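Local coordinates for protein alpha-2,3-sialyltransferase (PDB 2P2V) that probably transfers sialic acid from a CMP-activated donor to galactose-type acceptors in α-2,3 linkage, through the catalytic part of a longer membrane-associated protein, at residues 25-33 with 176-184; 35-43 with 240-250. All coordinates share one frame; numbering follows the deposited sequence.

Interaction 1 of 2, residues 25-33 with 176-184; sequences AGNGPSLKN and GDVIYPFEA. With CSF (cytidine-5'-monophosphate-3-fluoro-N-acetyl-neuraminic acid), chain O.
Pro29 and Pro181 bring the two loops together, their CA atoms 4.4 Å apart. The Pro29 ring meets residues 178-179: CG lies 3.2 Å from Val178 O and 3.8 Å from Val178 CG1, a branch turned anti to the backbone N (chi1 -174°). Lys32 lays its aliphatic chain obliquely across Pro181, with CE 3.5 Å from Pro181 CB, while its ammonium forms a long, weak ion pair with Asp55. Asn27 CB meets Phe182 CZ at the edge of the ring, close to its plane, and Phe53 meets Phe182 edge-to-face.

Both loops grip the CMP-3-fluoro-sialic acid donor analogue. Asn27 N donates to the ribose O4' (3.1 Å), cytosine N4 donates to Ile179 O (2.7 Å), and Tyr180 OH gives a very short bond of 2.5 Å to phosphate O2A, which lies in the plane of the phenol ring. In a second shell, Asn27 ND2 is bonded to Cys48 O and Ser30 OG to Asp172.

The contact thus illustrates a division of labour: proline rings packed against side chains and backbone carbonyls join the loops, while polar groups read the nucleotide. A carbonyl accepting from the exocyclic amine suits cytosine, and a hydroxyl donor holds the phosphate end.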
loop_
_atom_site.group_PDB
_atom_site.type_symbol
_atom_site.label_atom_id
_atom_site.label_comp_id
_atom_site.label_asym_id
_atom_site.label_seq_id
_atom_site.Cartn_x
_atom_site.Cartn_y
_atom_site.Cartn_z
ATOM N N ALA A 25 17.335 3.524 -31.340
ATOM C CA ALA A 25 18.539 4.292 -31.588
ATOM C C ALA A 25 19.249 4.745 -30.338
ATOM O O ALA A 25 18.643 5.385 -29.449
ATOM C CB ALA A 25 18.239 5.448 -32.478
ATOM N N GLY A 26 20.526 4.390 -30.253
ATOM C CA GLY A 26 21.440 5.005 -29.288
ATOM C C GLY A 26 21.863 6.345 -29.857
ATOM O O GLY A 26 21.381 6.794 -30.910
ATOM N N ASN A 27 22.786 6.998 -29.161
ATOM C CA ASN A 27 23.248 8.288 -29.617
ATOM C C ASN A 27 24.735 8.269 -29.990
ATOM O O ASN A 27 25.377 9.299 -29.946
ATOM C CB ASN A 27 22.956 9.366 -28.554
ATOM C CG ASN A 27 21.466 9.488 -28.246
ATOM O OD1 ASN A 27 20.622 9.569 -29.150
ATOM N ND2 ASN A 27 21.142 9.469 -26.968
ATOM N N GLY A 28 25.246 7.092 -30.352
ATOM C CA GLY A 28 26.605 6.940 -30.858
ATOM C C GLY A 28 26.807 7.556 -32.231
ATOM O O GLY A 28 25.835 7.955 -32.905
ATOM N N PRO A 29 28.077 7.624 -32.678
ATOM C CA PRO A 29 28.404 8.292 -33.943
ATOM C C PRO A 29 27.659 7.674 -35.124
ATOM O O PRO A 29 27.309 8.382 -36.057
ATOM C CB PRO A 29 29.896 8.049 -34.104
ATOM C CG PRO A 29 30.385 7.737 -32.766
ATOM C CD PRO A 29 29.270 7.057 -32.029
ATOM N N SER A 30 27.371 6.382 -35.055
ATOM C CA SER A 30 26.751 5.692 -36.165
ATOM C C SER A 30 25.319 6.115 -36.417
ATOM O O SER A 30 24.689 5.701 -37.400
ATOM C CB SER A 30 26.805 4.187 -35.942
ATOM O OG SER A 30 25.937 3.803 -34.895
ATOM N N LEU A 31 24.765 6.944 -35.540
ATOM C CA LEU A 31 23.444 7.521 -35.827
ATOM C C LEU A 31 23.510 8.342 -37.128
ATOM O O LEU A 31 22.529 8.451 -37.860
ATOM C CB LEU A 31 22.996 8.405 -34.655
ATOM C CG LEU A 31 21.705 9.208 -34.723
ATOM C CD1 LEU A 31 20.465 8.258 -34.610
ATOM C CD2 LEU A 31 21.752 10.309 -33.653
ATOM N N LYS A 32 24.677 8.919 -37.392
ATOM C CA LYS A 32 24.931 9.717 -38.595
ATOM C C LYS A 32 25.137 8.844 -39.856
ATOM O O LYS A 32 25.078 9.349 -40.993
ATOM C CB LYS A 32 26.183 10.589 -38.364
ATOM C CG LYS A 32 25.996 11.815 -37.437
ATOM C CD LYS A 32 27.171 12.822 -37.574
ATOM C CE LYS A 32 26.957 14.077 -36.700
ATOM N NZ LYS A 32 27.453 15.378 -37.305
ATOM N N ASN A 33 25.361 7.545 -39.659
ATOM C CA ASN A 33 25.715 6.627 -40.744
ATOM C C ASN A 33 24.733 5.460 -40.875
ATOM O O ASN A 33 25.152 4.319 -41.115
ATOM C CB ASN A 33 27.135 6.071 -40.537
ATOM C CG ASN A 33 28.187 7.163 -40.286
ATOM O OD1 ASN A 33 28.223 8.199 -40.967
ATOM N ND2 ASN A 33 29.072 6.913 -39.314
ATOM N N GLY A 176 36.336 3.803 -30.550
ATOM C CA GLY A 176 36.816 4.786 -31.544
ATOM C C GLY A 176 37.144 6.154 -30.939
ATOM O O GLY A 176 37.140 6.326 -29.714
ATOM N N ASP A 177 37.412 7.137 -31.798
ATOM C CA ASP A 177 37.742 8.491 -31.335
ATOM C C ASP A 177 36.558 9.459 -31.318
ATOM O O ASP A 177 36.520 10.394 -30.501
ATOM C CB ASP A 177 38.895 9.058 -32.151
ATOM C CG ASP A 177 40.094 8.135 -32.146
ATOM O OD1 ASP A 177 40.697 7.957 -31.055
ATOM O OD2 ASP A 177 40.409 7.576 -33.225
ATOM N N VAL A 178 35.613 9.255 -32.232
ATOM C CA VAL A 178 34.301 9.884 -32.109
ATOM C C VAL A 178 33.461 8.985 -31.178
ATOM O O VAL A 178 33.284 7.772 -31.417
ATOM C CB VAL A 178 33.600 10.126 -33.485
ATOM C CG1 VAL A 178 32.320 10.919 -33.296
ATOM C CG2 VAL A 178 34.525 10.879 -34.445
ATOM N N ILE A 179 32.975 9.591 -30.103
ATOM C CA ILE A 179 32.185 8.877 -29.115
ATOM C C ILE A 179 30.714 9.370 -29.133
ATOM O O ILE A 179 29.801 8.653 -28.715
ATOM C CB ILE A 179 32.887 8.931 -27.723
ATOM C CG1 ILE A 179 32.160 8.063 -26.683
ATOM C CG2 ILE A 179 33.142 10.398 -27.271
ATOM C CD1 ILE A 179 33.049 7.593 -25.536
ATOM N N TYR A 180 30.497 10.577 -29.657
ATOM C CA TYR A 180 29.146 11.124 -29.869
ATOM C C TYR A 180 29.115 11.896 -31.193
ATOM O O TYR A 180 30.098 12.555 -31.528
ATOM C CB TYR A 180 28.732 12.037 -28.701
ATOM C CG TYR A 180 28.492 11.301 -27.392
ATOM C CD1 TYR A 180 29.440 11.331 -26.355
ATOM C CD2 TYR A 180 27.319 10.555 -27.195
ATOM C CE1 TYR A 180 29.215 10.637 -25.140
ATOM C CE2 TYR A 180 27.089 9.861 -26.002
ATOM C CZ TYR A 180 28.036 9.904 -24.979
ATOM O OH TYR A 180 27.782 9.220 -23.809
ATOM N N PRO A 181 27.999 11.810 -31.957
ATOM C CA PRO A 181 27.869 12.585 -33.198
ATOM C C PRO A 181 27.591 14.082 -32.928
ATOM O O PRO A 181 27.062 14.790 -33.791
ATOM C CB PRO A 181 26.671 11.919 -33.898
ATOM C CG PRO A 181 25.866 11.344 -32.838
ATOM C CD PRO A 181 26.805 10.982 -31.711
ATOM N N PHE A 182 27.941 14.537 -31.726
ATOM C CA PHE A 182 27.672 15.897 -31.262
ATOM C C PHE A 182 28.498 16.186 -30.014
ATOM O O PHE A 182 29.179 15.306 -29.484
ATOM C CB PHE A 182 26.164 16.126 -30.981
ATOM C CG PHE A 182 25.448 14.952 -30.307
ATOM C CD1 PHE A 182 24.464 14.232 -31.002
ATOM C CD2 PHE A 182 25.739 14.577 -28.985
ATOM C CE1 PHE A 182 23.781 13.162 -30.391
ATOM C CE2 PHE A 182 25.061 13.512 -28.372
ATOM C CZ PHE A 182 24.079 12.813 -29.079
ATOM N N GLU A 183 28.437 17.422 -29.545
ATOM C CA GLU A 183 29.094 17.772 -28.305
ATOM C C GLU A 183 28.231 17.307 -27.143
ATOM O O GLU A 183 27.133 17.822 -26.942
ATOM C CB GLU A 183 29.329 19.286 -28.200
ATOM C CG GLU A 183 29.951 19.695 -26.864
ATOM C CD GLU A 183 31.171 18.837 -26.514
ATOM O OE1 GLU A 183 32.121 18.776 -27.345
ATOM O OE2 GLU A 183 31.174 18.221 -25.425
ATOM N N ALA A 184 28.746 16.349 -26.374
ATOM C CA ALA A 184 28.024 15.813 -25.211
ATOM C C ALA A 184 28.209 16.659 -23.944
ATOM O O ALA A 184 27.301 16.720 -23.103
ATOM C CB ALA A 184 28.416 14.364 -24.953
HETATM C C5A CSF O . 25.822 7.737 -19.329
HETATM C C4A CSF O . 26.303 6.568 -20.180
HETATM C C2A CSF O . 23.917 6.185 -21.035
HETATM O O6A CSF O . 23.582 7.378 -20.294
HETATM C C6A CSF O . 24.609 8.371 -20.035
HETATM C C3A CSF O . 25.176 5.557 -20.439
HETATM O O4A CSF O . 27.331 5.881 -19.480
HETATM N N5A CSF O . 26.938 8.706 -19.278
HETATM C C7A CSF O . 23.966 9.469 -19.197
HETATM C C8A CSF O . 22.749 10.050 -19.907
HETATM C C9A CSF O . 22.017 11.091 -19.036
HETATM O O9A CSF O . 20.932 11.724 -19.755
HETATM O O8A CSF O . 23.177 10.591 -21.197
HETATM O O7A CSF O . 23.643 8.930 -17.902
HETATM C C1A CSF O . 22.823 5.144 -20.853
HETATM O OBA CSF O . 23.096 3.968 -21.225
HETATM O OAA CSF O . 21.720 5.502 -20.355
HETATM O O1A CSF O . 24.036 6.337 -22.470
HETATM O O2A CSF O . 25.734 7.827 -23.476
HETATM N N1 CSF O . 25.814 4.564 -27.261
HETATM C C2 CSF O . 26.840 3.671 -27.695
HETATM N N3 CSF O . 28.076 4.144 -28.033
HETATM C C4 CSF O . 28.324 5.472 -27.980
HETATM C C5 CSF O . 27.329 6.366 -27.561
HETATM C C6 CSF O . 26.071 5.887 -27.207
HETATM C "C3'" CSF O . 23.624 4.166 -24.711
HETATM C "C2'" CSF O . 24.407 3.240 -25.621
HETATM C "C1'" CSF O . 24.473 4.042 -26.921
HETATM O "O4'" CSF O . 23.503 5.111 -26.864
HETATM C "C4'" CSF O . 22.791 5.052 -25.628
HETATM P PA CSF O . 24.237 7.664 -23.390
HETATM O "O5'" CSF O . 23.753 7.164 -24.860
HETATM C "C5'" CSF O . 22.536 6.451 -25.070
HETATM O "O3'" CSF O . 22.740 3.423 -23.878
HETATM O "O2'" CSF O . 23.675 2.000 -25.822
HETATM N N4 CSF O . 29.552 5.967 -28.324
HETATM O O2 CSF O . 26.602 2.431 -27.725
HETATM O O3A CSF O . 23.320 8.798 -23.032
HETATM C C10 CSF O . 27.080 9.428 -18.152
HETATM O O10 CSF O . 26.319 9.335 -17.178
HETATM C C11 CSF O . 28.241 10.396 -18.153
HETATM F F3A CSF O . 24.803 4.957 -19.257
#

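Interaction 2 of 2, residues 35-43 with 240-250; sequences NYKRLPREY and LSININNNFTL. With EDO (1,2-ethanediol), chain I; EDO (1,2-ethanediol), chain E.
The rings of Tyr36 and Phe248 form an offset stack, nearly parallel at 5° with centroids 4.1 Å apart. Each ring lies over one face of the other, displaced toward its rim, CE1 of Tyr36 meeting CD2 of Phe248 at 3.3 Å. Tyr43 OH lies at the edge of the Phe248 ring, and a 1,2-ethanediol, probably from the crystallisation liquor, covers one face of Tyr43. Phe248 CG stands anti to the backbone N (chi1 -171°), which carries the ring over Tyr36, whose hydroxyl is bonded to Tyr58 O.

The Arg38 guanidinium is also flat; Leu240 CD1 lies over one face and Ser241 O near its edge. Its NH2 donates to Ser241 O at 2.9 Å, arriving nearly in line with the C=O bond, and NH1 forms a salt bridge with Asp230. Ser241 OG returns a bond to Arg38 O.

Between these ends, Lys37 O accepts from Ile244 N and, almost straight (170°), from Asn246 N at 3.1 Å. Asn246 ND2 donates to Leu39 O (3.1 Å) from well above the carbonyl plane and also holds a water bound to Arg41 O. Asn243 OD1 accepts from Asn245 N in an Asx turn.

The carbonyls of Lys37, Arg38 and Leu39 thus each receive a donor from 240-250, which satisfies polar backbone atoms without strand pairing, and Arg38 is held by both Ser241 O and Asp230.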
loop_
_atom_site.group_PDB
_atom_site.type_symbol
_atom_site.label_atom_id
_atom_site.label_comp_id
_atom_site.label_asym_id
_atom_site.label_seq_id
_atom_site.Cartn_x
_atom_site.Cartn_y
_atom_site.Cartn_z
ATOM N N ASN A 35 22.116 3.184 -42.811
ATOM C CA ASN A 35 21.872 2.840 -44.206
ATOM C C ASN A 35 20.380 2.798 -44.396
ATOM O O ASN A 35 19.740 1.800 -44.088
ATOM C CB ASN A 35 22.488 1.478 -44.550
ATOM C CG ASN A 35 22.391 1.162 -46.044
ATOM O OD1 ASN A 35 21.435 1.562 -46.707
ATOM N ND2 ASN A 35 23.360 0.421 -46.558
ATOM N N TYR A 36 19.796 3.891 -44.886
ATOM C CA TYR A 36 18.339 3.982 -44.894
ATOM C C TYR A 36 17.696 2.980 -45.808
ATOM O O TYR A 36 16.505 2.693 -45.697
ATOM C CB TYR A 36 17.889 5.385 -45.234
ATOM C CG TYR A 36 18.283 6.387 -44.149
ATOM C CD1 TYR A 36 17.510 6.526 -42.980
ATOM C CD2 TYR A 36 19.403 7.171 -44.291
ATOM C CE1 TYR A 36 17.889 7.472 -41.957
ATOM C CE2 TYR A 36 19.793 8.108 -43.275
ATOM C CZ TYR A 36 19.019 8.236 -42.117
ATOM O OH TYR A 36 19.384 9.148 -41.122
ATOM N N LYS A 37 18.488 2.414 -46.715
ATOM C CA LYS A 37 17.935 1.386 -47.621
ATOM C C LYS A 37 17.484 0.084 -46.903
ATOM O O LYS A 37 16.628 -0.659 -47.409
ATOM C CB LYS A 37 18.955 1.101 -48.741
ATOM C CG LYS A 37 19.501 2.394 -49.384
ATOM C CD LYS A 37 20.509 2.097 -50.521
ATOM C CE LYS A 37 21.950 1.969 -49.987
ATOM N NZ LYS A 37 22.322 3.123 -49.096
ATOM N N ARG A 38 18.073 -0.154 -45.721
ATOM C CA ARG A 38 17.842 -1.313 -44.862
ATOM C C ARG A 38 16.662 -1.184 -43.863
ATOM O O ARG A 38 16.284 -2.173 -43.227
ATOM C CB ARG A 38 19.107 -1.565 -44.029
ATOM C CG ARG A 38 20.424 -1.707 -44.831
ATOM C CD ARG A 38 21.556 -2.223 -43.957
ATOM N NE ARG A 38 22.871 -2.137 -44.611
ATOM C CZ ARG A 38 23.279 -2.998 -45.550
ATOM N NH1 ARG A 38 24.479 -2.860 -46.112
ATOM N NH2 ARG A 38 22.475 -3.995 -45.924
ATOM N N LEU A 39 16.094 0.014 -43.698
ATOM C CA LEU A 39 14.904 0.169 -42.837
ATOM C C LEU A 39 13.744 -0.620 -43.427
ATOM O O LEU A 39 13.613 -0.669 -44.670
ATOM C CB LEU A 39 14.517 1.643 -42.683
ATOM C CG LEU A 39 15.443 2.529 -41.826
ATOM C CD1 LEU A 39 15.096 4.025 -41.951
ATOM C CD2 LEU A 39 15.348 2.101 -40.379
ATOM N N PRO A 40 12.900 -1.239 -42.576
ATOM C CA PRO A 40 11.692 -1.852 -43.105
ATOM C C PRO A 40 10.699 -0.794 -43.551
ATOM O O PRO A 40 10.872 0.380 -43.227
ATOM C CB PRO A 40 11.138 -2.609 -41.899
ATOM C CG PRO A 40 11.576 -1.762 -40.744
ATOM C CD PRO A 40 12.982 -1.401 -41.107
ATOM N N ARG A 41 9.657 -1.216 -44.261
ATOM C CA ARG A 41 8.593 -0.310 -44.720
ATOM C C ARG A 41 7.855 0.395 -43.584
ATOM O O ARG A 41 7.495 1.566 -43.698
ATOM C CB ARG A 41 7.537 -1.102 -45.512
ATOM C CG ARG A 41 7.751 -1.113 -47.033
ATOM C CD ARG A 41 7.092 0.121 -47.756
ATOM N NE ARG A 41 5.905 0.700 -47.080
ATOM C CZ ARG A 41 4.743 0.074 -46.809
ATOM N NH1 ARG A 41 4.544 -1.209 -47.113
ATOM N NH2 ARG A 41 3.764 0.734 -46.193
ATOM N N GLU A 42 7.588 -0.353 -42.518
ATOM C CA GLU A 42 6.819 0.175 -41.404
ATOM C C GLU A 42 7.579 -0.048 -40.129
ATOM O O GLU A 42 8.258 -1.057 -39.968
ATOM C CB GLU A 42 5.464 -0.502 -41.321
ATOM C CG GLU A 42 4.634 -0.236 -42.551
ATOM C CD GLU A 42 3.192 -0.113 -42.221
ATOM O OE1 GLU A 42 2.503 -1.167 -42.171
ATOM O OE2 GLU A 42 2.751 1.040 -41.988
ATOM N N TYR A 43 7.483 0.920 -39.221
ATOM C CA TYR A 43 8.203 0.817 -37.968
ATOM C C TYR A 43 7.808 1.983 -37.035
ATOM O O TYR A 43 7.344 3.027 -37.490
ATOM C CB TYR A 43 9.734 0.852 -38.181
ATOM C CG TYR A 43 10.217 2.054 -38.966
ATOM C CD1 TYR A 43 10.432 3.303 -38.329
ATOM C CD2 TYR A 43 10.476 1.959 -40.355
ATOM C CE1 TYR A 43 10.875 4.394 -39.047
ATOM C CE2 TYR A 43 10.901 3.041 -41.082
ATOM C CZ TYR A 43 11.111 4.255 -40.428
ATOM O OH TYR A 43 11.529 5.334 -41.131
ATOM N N LEU A 240 23.578 -7.078 -40.310
ATOM C CA LEU A 240 22.920 -5.983 -41.011
ATOM C C LEU A 240 21.621 -6.456 -41.620
ATOM O O LEU A 240 21.515 -7.558 -42.204
ATOM C CB LEU A 240 23.806 -5.349 -42.095
ATOM C CG LEU A 240 25.111 -4.665 -41.716
ATOM C CD1 LEU A 240 25.881 -4.360 -43.008
ATOM C CD2 LEU A 240 24.882 -3.382 -40.880
ATOM N N SER A 241 20.610 -5.622 -41.473
ATOM C CA SER A 241 19.333 -5.781 -42.125
ATOM C C SER A 241 19.556 -5.763 -43.662
ATOM O O SER A 241 20.437 -5.036 -44.171
ATOM C CB SER A 241 18.461 -4.585 -41.731
ATOM O OG SER A 241 17.112 -4.920 -41.909
ATOM N N ILE A 242 18.741 -6.509 -44.382
ATOM C CA ILE A 242 18.864 -6.550 -45.860
ATOM C C ILE A 242 18.558 -5.211 -46.545
ATOM O O ILE A 242 17.603 -4.516 -46.169
ATOM C CB ILE A 242 18.017 -7.675 -46.464
ATOM C CG1 ILE A 242 18.694 -9.034 -46.192
ATOM C CG2 ILE A 242 17.836 -7.479 -48.004
ATOM C CD1 ILE A 242 17.783 -10.266 -46.498
ATOM N N ASN A 243 19.388 -4.847 -47.530
ATOM C CA ASN A 243 19.150 -3.671 -48.351
ATOM C C ASN A 243 17.908 -3.918 -49.198
ATOM O O ASN A 243 17.974 -4.655 -50.197
ATOM C CB ASN A 243 20.383 -3.373 -49.196
ATOM C CG ASN A 243 20.164 -2.260 -50.213
ATOM O OD1 ASN A 243 19.059 -1.764 -50.386
ATOM N ND2 ASN A 243 21.238 -1.879 -50.900
ATOM N N ILE A 244 16.772 -3.363 -48.771
ATOM C CA ILE A 244 15.503 -3.513 -49.498
ATOM C C ILE A 244 15.189 -2.279 -50.374
ATOM O O ILE A 244 14.069 -2.089 -50.827
ATOM C CB ILE A 244 14.304 -3.965 -48.580
ATOM C CG1 ILE A 244 13.831 -2.844 -47.603
ATOM C CG2 ILE A 244 14.684 -5.242 -47.797
ATOM C CD1 ILE A 244 12.321 -2.933 -47.200
ATOM N N ASN A 245 16.214 -1.454 -50.591
ATOM C CA ASN A 245 16.113 -0.234 -51.398
ATOM C C ASN A 245 15.101 0.772 -50.863
ATOM O O ASN A 245 14.399 1.428 -51.627
ATOM C CB ASN A 245 15.796 -0.570 -52.888
ATOM C CG ASN A 245 16.235 0.536 -53.861
ATOM O OD1 ASN A 245 17.225 1.272 -53.615
ATOM N ND2 ASN A 245 15.497 0.657 -54.987
ATOM N N ASN A 246 15.012 0.901 -49.541
ATOM C CA ASN A 246 14.074 1.864 -48.985
ATOM C C ASN A 246 14.706 3.246 -49.154
ATOM O O ASN A 246 15.929 3.359 -49.285
ATOM C CB ASN A 246 13.767 1.544 -47.513
ATOM C CG ASN A 246 12.443 2.139 -47.046
ATOM O OD1 ASN A 246 11.933 3.079 -47.640
ATOM N ND2 ASN A 246 11.873 1.577 -45.978
ATOM N N ASN A 247 13.893 4.291 -49.217
ATOM C CA ASN A 247 14.453 5.652 -49.285
ATOM C C ASN A 247 14.063 6.436 -48.050
ATOM O O ASN A 247 13.138 6.056 -47.333
ATOM C CB ASN A 247 14.018 6.401 -50.557
ATOM C CG ASN A 247 12.543 6.266 -50.831
ATOM O OD1 ASN A 247 11.725 6.498 -49.954
ATOM N ND2 ASN A 247 12.185 5.889 -52.071
ATOM N N PHE A 248 14.782 7.527 -47.812
ATOM C CA PHE A 248 14.539 8.332 -46.649
ATOM C C PHE A 248 14.785 9.772 -46.977
ATOM O O PHE A 248 15.765 10.091 -47.658
ATOM C CB PHE A 248 15.494 7.891 -45.550
ATOM C CG PHE A 248 15.206 8.499 -44.217
ATOM C CD1 PHE A 248 14.172 8.026 -43.436
ATOM C CD2 PHE A 248 15.991 9.531 -43.745
ATOM C CE1 PHE A 248 13.911 8.603 -42.186
ATOM C CE2 PHE A 248 15.750 10.096 -42.496
ATOM C CZ PHE A 248 14.702 9.617 -41.734
ATOM N N THR A 249 13.916 10.652 -46.488
ATOM C CA THR A 249 14.189 12.082 -46.600
ATOM C C THR A 249 14.822 12.574 -45.311
ATOM O O THR A 249 14.163 12.676 -44.272
ATOM C CB THR A 249 12.917 12.930 -46.939
ATOM O OG1 THR A 249 12.315 12.443 -48.143
ATOM C CG2 THR A 249 13.272 14.420 -47.125
ATOM N N LEU A 250 16.093 12.896 -45.394
ATOM C CA LEU A 250 16.811 13.386 -44.255
ATOM C C LEU A 250 16.647 14.898 -44.160
ATOM O O LEU A 250 17.166 15.646 -44.995
ATOM C CB LEU A 250 18.283 12.998 -44.349
ATOM C CG LEU A 250 19.165 13.484 -43.214
ATOM C CD1 LEU A 250 18.648 12.933 -41.861
ATOM C CD2 LEU A 250 20.606 13.091 -43.440
HETATM C C1 EDO I . 16.236 -3.242 -53.499
HETATM O O1 EDO I . 15.609 -4.509 -53.278
HETATM C C2 EDO I . 17.735 -3.382 -53.357
HETATM O O2 EDO I . 18.297 -2.119 -53.015
HETATM C C1 EDO E . 6.841 3.520 -40.747
HETATM O O1 EDO E . 5.598 3.352 -40.067
HETATM C C2 EDO E . 7.203 4.975 -40.872
HETATM O O2 EDO E . 7.602 5.151 -42.241
HETATM O O HOH W 1 14.241 4.395 -45.208
HETATM O O HOH W 2 9.920 3.159 -44.704
#

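Both contacts draw on the single connection from strand 21-25 to strand 44-48, neighbours in the parallel sheet: residues 25-33 leave the first strand, and residues 35-43 lead into the second. Their partners come later and in the same order: loop 176-184 follows strand 165-169, and loop 240-250 follows strand 224-227, so the two pairings interleave along the chain. Their centres lie about 20 Å apart. Interaction 1, its centre about 14 Å from the chain centre, lines the donor pocket; interaction 2, about 21 Å out, lies at the surface of the chain. One connection therefore ties into two later loops of the α/β fold, serving ligand binding at its start and packing against the 240-250 loop at its end.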